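Local coordinates for tight junction protein ZO-3 (Homo sapiens, PDB 3KFV) that acts as a tight-junction scaffold of the MAGUK family, linking junctional membrane proteins such as claudins and occludin to the actin cytoskeleton, at residues A235-L240 against R246-L251; D189-I194 against A201-T206. One frame throughout, in Å; residues are numbered along the deposited sequence.

How the interactions relate
Both contacts lie in the guanylate kinase-like domain and follow one another along the chain, without nesting or crossing. Interaction 2 comes first: the chain runs down helix 188-196, turns, and returns as strand 200-203, so that residues 189-194 settle on the parallel sheet beside residues 201-206. The chain then continues through helix 207-215 and strand 221-227 before interaction 1 closes the short loop between helices 230-240 and 248-262, at the margin of the domain. The centres are 24 Å apart and the nearest atoms about 5 Å, where Asp204, just past the strand, faces Arg246, without touching. Interaction 2 is apolar and buried, interaction 1 largely arginine-based.

Interaction 1 of 2, residues A235-L240 against R246-L251; sequences ALRQWL and RSTRRL
Arg237 lays one face of its guanidinium against Leu251, whose CD1 methyl sits 3.7 Å above the plane, displaced toward the rim of the group. The methyl is about equally close to CD, NE, CZ and NH2 of the arginine, with Leu251 CD1 3.9 Å from Arg237 NE, and the two side chains cross at about a right angle. A bend at chi3 (64°) turns the end of the arginine out of line with its aliphatic stem, which itself passes Thr248: Arg237 CD lies 4.4 Å from Thr248 OG1. Arginine suits this place because its flat group can offer a face to a leucine while its N-H groups reach polar partners. NH1 forms a salt bridge with Asp156 and a hydrogen bond with Ser244, and NH2 bonds weakly to the carbonyl of Pro153. The helical hairpin of 230-240 and 248-262 probably corresponds to the lid of guanylate kinases, and here the arginine fastens it to the start of helix 155-165. Arg246, on the more exposed side, brings its NE to 4.4 Å from Arg237 NH1, obliquely. Its own NH1 makes a long, weak ion pair with Asp156, so both positive groups gather round one carboxylate. With a methionine in place of Arg237, Asp156 would probably lose its salt-bridge mate and Ser244 its NH1 donor, while Leu251 would no longer have a flat group to rest on.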
loop_
_atom_site.group_PDB
_atom_site.type_symbol
_atom_site.label_atom_id
_atom_site.label_comp_id
_atom_site.label_asym_id
_atom_site.label_seq_id
_atom_site.Cartn_x
_atom_site.Cartn_y
_atom_site.Cartn_z
ATOM N N ALA A 235 16.728 22.037 8.472
ATOM C CA ALA A 235 16.293 23.359 8.053
ATOM C C ALA A 235 14.797 23.347 7.800
ATOM O O ALA A 235 14.044 24.098 8.419
ATOM C CB ALA A 235 17.034 23.785 6.806
ATOM N N LEU A 236 14.375 22.483 6.884
ATOM C CA LEU A 236 12.962 22.319 6.552
ATOM C C LEU A 236 12.080 22.165 7.794
ATOM O O LEU A 236 11.036 22.803 7.911
ATOM C CB LEU A 236 12.784 21.106 5.637
ATOM C CG LEU A 236 11.385 20.817 5.095
ATOM C CD1 LEU A 236 10.807 22.049 4.417
ATOM C CD2 LEU A 236 11.440 19.658 4.126
ATOM N N ARG A 237 12.501 21.309 8.719
ATOM C CA ARG A 237 11.701 21.052 9.910
ATOM C C ARG A 237 11.639 22.272 10.818
ATOM O O ARG A 237 10.579 22.602 11.343
ATOM C CB ARG A 237 12.205 19.815 10.664
ATOM C CG ARG A 237 11.826 18.500 9.986
ATOM C CD ARG A 237 11.968 17.288 10.910
ATOM N NE ARG A 237 11.060 17.342 12.052
ATOM C CZ ARG A 237 9.778 16.985 12.016
ATOM N NH1 ARG A 237 9.033 17.077 13.109
ATOM N NH2 ARG A 237 9.236 16.541 10.889
ATOM N N GLN A 238 12.770 22.950 10.988
ATOM C CA GLN A 238 12.833 24.123 11.852
ATOM C C GLN A 238 11.897 25.208 11.343
ATOM O O GLN A 238 11.338 25.979 12.123
ATOM C CB GLN A 238 14.263 24.665 11.921
ATOM C CG GLN A 238 14.506 25.618 13.089
ATOM C CD GLN A 238 14.595 24.887 14.425
ATOM O OE1 GLN A 238 15.308 23.883 14.551
ATOM N NE2 GLN A 238 13.871 25.389 15.426
ATOM N N TRP A 239 11.729 25.254 10.026
ATOM C CA TRP A 239 10.913 26.268 9.365
ATOM C C TRP A 239 9.422 25.924 9.395
ATOM O O TRP A 239 8.588 26.801 9.611
ATOM C CB TRP A 239 11.433 26.481 7.936
ATOM C CG TRP A 239 10.490 27.097 6.937
ATOM C CD1 TRP A 239 9.960 26.487 5.833
ATOM C CD2 TRP A 239 10.003 28.448 6.919
ATOM N NE1 TRP A 239 9.163 27.368 5.140
ATOM C CE2 TRP A 239 9.170 28.578 5.785
ATOM C CE3 TRP A 239 10.178 29.557 7.755
ATOM C CZ2 TRP A 239 8.516 29.768 5.468
ATOM C CZ3 TRP A 239 9.526 30.746 7.434
ATOM C CH2 TRP A 239 8.709 30.840 6.300
ATOM N N LEU A 240 9.093 24.645 9.210
ATOM C CA LEU A 240 7.694 24.207 9.148
ATOM C C LEU A 240 7.173 23.595 10.451
ATOM O O LEU A 240 5.964 23.552 10.679
ATOM C CB LEU A 240 7.475 23.243 7.976
ATOM C CG LEU A 240 7.614 23.864 6.577
ATOM C CD1 LEU A 240 7.382 22.821 5.498
ATOM C CD2 LEU A 240 6.675 25.060 6.382
ATOM N N ARG A 246 11.935 16.589 17.760
ATOM C CA ARG A 246 12.181 15.251 17.219
ATOM C C ARG A 246 13.484 15.174 16.422
ATOM O O ARG A 246 13.859 16.117 15.723
ATOM C CB ARG A 246 10.991 14.775 16.378
ATOM C CG ARG A 246 9.829 14.262 17.219
ATOM C CD ARG A 246 8.520 14.249 16.447
ATOM N NE ARG A 246 8.547 13.331 15.310
ATOM C CZ ARG A 246 7.459 12.810 14.745
ATOM N NH1 ARG A 246 6.251 13.110 15.216
ATOM N NH2 ARG A 246 7.577 11.981 13.713
ATOM N N SER A 247 14.174 14.044 16.544
ATOM C CA SER A 247 15.493 13.891 15.943
ATOM C C SER A 247 15.464 14.041 14.427
ATOM O O SER A 247 14.864 13.232 13.716
ATOM C CB SER A 247 16.121 12.546 16.331
ATOM N N THR A 248 16.110 15.093 13.939
ATOM C CA THR A 248 16.380 15.219 12.517
ATOM C C THR A 248 17.247 14.035 12.120
ATOM O O THR A 248 17.353 13.677 10.948
ATOM C CB THR A 248 17.118 16.531 12.213
ATOM O OG1 THR A 248 16.179 17.618 12.213
ATOM C CG2 THR A 248 17.816 16.463 10.859
ATOM N N ARG A 249 17.851 13.418 13.128
ATOM C CA ARG A 249 18.786 12.326 12.929
ATOM C C ARG A 249 18.043 10.996 12.820
ATOM O O ARG A 249 18.210 10.264 11.846
ATOM C CB ARG A 249 19.787 12.307 14.083
ATOM C CG ARG A 249 21.179 11.817 13.725
ATOM C CD ARG A 249 22.236 12.597 14.506
ATOM N NE ARG A 249 21.722 13.125 15.772
ATOM C CZ ARG A 249 21.840 12.517 16.952
ATOM N NH1 ARG A 249 22.459 11.345 17.042
ATOM N NH2 ARG A 249 21.336 13.083 18.045
ATOM N N ARG A 250 17.215 10.691 13.816
ATOM C CA ARG A 250 16.416 9.464 13.792
ATOM C C ARG A 250 15.488 9.426 12.574
ATOM O O ARG A 250 15.220 8.357 12.014
ATOM C CB ARG A 250 15.598 9.323 15.079
ATOM N N LEU A 251 15.005 10.597 12.166
ATOM C CA LEU A 251 14.078 10.694 11.046
ATOM C C LEU A 251 14.759 10.494 9.696
ATOM O O LEU A 251 14.198 9.858 8.802
ATOM C CB LEU A 251 13.332 12.031 11.070
ATOM C CG LEU A 251 12.195 12.155 12.084
ATOM C CD1 LEU A 251 11.531 13.514 11.961
ATOM C CD2 LEU A 251 11.171 11.041 11.896
#

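Interaction 2 of 2, residues D189-I194 against A201-T206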
loop_
_atom_site.group_PDB
_atom_site.type_symbol
_atom_site.label_atom_id
_atom_site.label_comp_id
_atom_site.label_asym_id
_atom_site.label_seq_id
_atom_site.Cartn_x
_atom_site.Cartn_y
_atom_site.Cartn_z
ATOM N N ASP A 189 -11.091 -0.297 11.912
ATOM C CA ASP A 189 -12.343 0.421 12.134
ATOM C C ASP A 189 -12.117 1.918 12.183
ATOM O O ASP A 189 -12.982 2.700 11.777
ATOM C CB ASP A 189 -13.037 -0.017 13.422
ATOM C CG ASP A 189 -14.511 0.380 13.450
ATOM O OD1 ASP A 189 -15.217 0.097 12.446
ATOM O OD2 ASP A 189 -14.963 0.977 14.462
ATOM N N THR A 190 -10.961 2.322 12.695
ATOM C CA THR A 190 -10.649 3.739 12.770
ATOM C C THR A 190 -10.684 4.324 11.370
ATOM O O THR A 190 -11.307 5.367 11.141
ATOM C CB THR A 190 -9.282 3.998 13.401
ATOM O OG1 THR A 190 -9.334 3.654 14.788
ATOM C CG2 THR A 190 -8.922 5.463 13.285
ATOM N N VAL A 191 -10.028 3.632 10.440
ATOM C CA VAL A 191 -9.951 4.069 9.050
ATOM C C VAL A 191 -11.327 4.022 8.396
ATOM O O VAL A 191 -11.736 4.970 7.727
ATOM C CB VAL A 191 -8.963 3.206 8.244
ATOM C CG1 VAL A 191 -8.816 3.744 6.829
ATOM C CG2 VAL A 191 -7.613 3.164 8.943
ATOM N N ARG A 192 -12.043 2.921 8.604
ATOM C CA ARG A 192 -13.396 2.771 8.073
ATOM C C ARG A 192 -14.324 3.919 8.496
ATOM O O ARG A 192 -15.070 4.461 7.683
ATOM C CB ARG A 192 -14.002 1.442 8.522
ATOM C CG ARG A 192 -15.131 0.948 7.632
ATOM C CD ARG A 192 -16.012 -0.055 8.348
ATOM N NE ARG A 192 -15.305 -0.754 9.416
ATOM C CZ ARG A 192 -14.649 -1.903 9.268
ATOM N NH1 ARG A 192 -14.596 -2.502 8.085
ATOM N NH2 ARG A 192 -14.046 -2.457 10.312
ATOM N N VAL A 193 -14.292 4.274 9.774
ATOM C CA VAL A 193 -15.160 5.331 10.277
ATOM C C VAL A 193 -14.893 6.655 9.554
ATOM O O VAL A 193 -15.836 7.384 9.227
ATOM C CB VAL A 193 -15.044 5.488 11.818
ATOM C CG1 VAL A 193 -15.343 6.908 12.251
ATOM C CG2 VAL A 193 -15.975 4.516 12.513
ATOM N N ILE A 194 -13.619 6.945 9.281
ATOM C CA ILE A 194 -13.229 8.187 8.609
ATOM C C ILE A 194 -13.615 8.194 7.130
ATOM O O ILE A 194 -14.040 9.219 6.596
ATOM C CB ILE A 194 -11.715 8.440 8.721
ATOM C CG1 ILE A 194 -11.352 8.904 10.132
ATOM C CG2 ILE A 194 -11.268 9.465 7.695
ATOM C CD1 ILE A 194 -9.875 8.774 10.455
ATOM N N ALA A 201 -8.570 9.222 5.155
ATOM C CA ALA A 201 -7.930 8.969 6.436
ATOM C C ALA A 201 -6.423 9.061 6.250
ATOM O O ALA A 201 -5.844 8.340 5.434
ATOM C CB ALA A 201 -8.322 7.605 6.966
ATOM N N LEU A 202 -5.790 9.966 6.989
ATOM C CA LEU A 202 -4.348 10.156 6.898
ATOM C C LEU A 202 -3.656 9.241 7.893
ATOM O O LEU A 202 -3.996 9.239 9.078
ATOM C CB LEU A 202 -3.984 11.616 7.172
ATOM C CG LEU A 202 -4.450 12.643 6.137
ATOM C CD1 LEU A 202 -4.465 14.041 6.722
ATOM C CD2 LEU A 202 -3.572 12.590 4.901
ATOM N N LEU A 203 -2.687 8.466 7.409
ATOM C CA LEU A 203 -2.017 7.451 8.224
ATOM C C LEU A 203 -0.504 7.629 8.303
ATOM O O LEU A 203 0.166 7.870 7.294
ATOM C CB LEU A 203 -2.302 6.060 7.676
ATOM C CG LEU A 203 -3.737 5.556 7.707
ATOM C CD1 LEU A 203 -3.908 4.448 6.695
ATOM C CD2 LEU A 203 -4.060 5.068 9.102
ATOM N N ASP A 204 0.025 7.499 9.515
ATOM C CA ASP A 204 1.460 7.449 9.732
ATOM C C ASP A 204 1.750 6.078 10.295
ATOM O O ASP A 204 1.600 5.859 11.499
ATOM C CB ASP A 204 1.899 8.506 10.741
ATOM C CG ASP A 204 3.407 8.619 10.832
ATOM O OD1 ASP A 204 4.089 8.098 9.916
ATOM O OD2 ASP A 204 3.910 9.227 11.806
ATOM N N VAL A 205 2.150 5.152 9.427
ATOM C CA VAL A 205 2.227 3.751 9.814
ATOM C C VAL A 205 3.426 3.023 9.227
ATOM O O VAL A 205 4.188 3.576 8.438
ATOM C CB VAL A 205 0.938 2.993 9.427
ATOM C CG1 VAL A 205 -0.202 3.363 10.370
ATOM C CG2 VAL A 205 0.566 3.263 7.970
ATOM N N THR A 206 3.577 1.769 9.627
ATOM C CA THR A 206 4.692 0.943 9.202
ATOM C C THR A 206 4.386 0.274 7.869
ATOM O O THR A 206 3.231 0.223 7.440
ATOM C CB THR A 206 4.955 -0.165 10.231
ATOM O OG1 THR A 206 3.778 -0.978 10.357
ATOM C CG2 THR A 206 5.306 0.432 11.588
#
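Among Val191, Ile194, Ala201 and Leu203, which meet across this contact, there is no flat group to stack; the guanidinium of the helix belongs to Arg192, whose CB points away from the strand. At its edge, Asp189 OD1 lies in the guanidinium plane and accepts the N-H of NE through the lone pair turned away from the other oxygen. The hydrogen bond within this salt bridge is nearly straight (167°), with Arg192 NE 3.1 Å from Asp189 OD1, one turn of helix apart. Arg192 also rests on Tyr218.

The buried side is wholly aliphatic. Ala201 CB is its focus, touched by Ile194 CG2 at 3.6 Å and by Val191 CG1 at 3.9 Å. In Ile194 a chi1 of -75° puts CG1 beside the backbone N and CG2 anti to it, the branch that reaches the alanine. A single methyl is suited to this place, since two branched residues from successive turns converge on it. Together with strand 170-172, the helix and strand form a beta-alpha-beta crossover of the parallel sheet; the axes of helix 189-194 and strand 201-203 come within 8.7 Å, and their N-to-C directions differ by 145°. Farther along, Leu203 crosses Val191 at about a right angle, methyl to methyl, with Leu203 CD2 4.0 Å from Val191 CG2; both also touch Pro147. Leu202 turns to the other face of the sheet and packs on Met159 and Leu162 of helix 155-165, while backbone bonds to Val148 and Glu171 hold the strand between its neighbours.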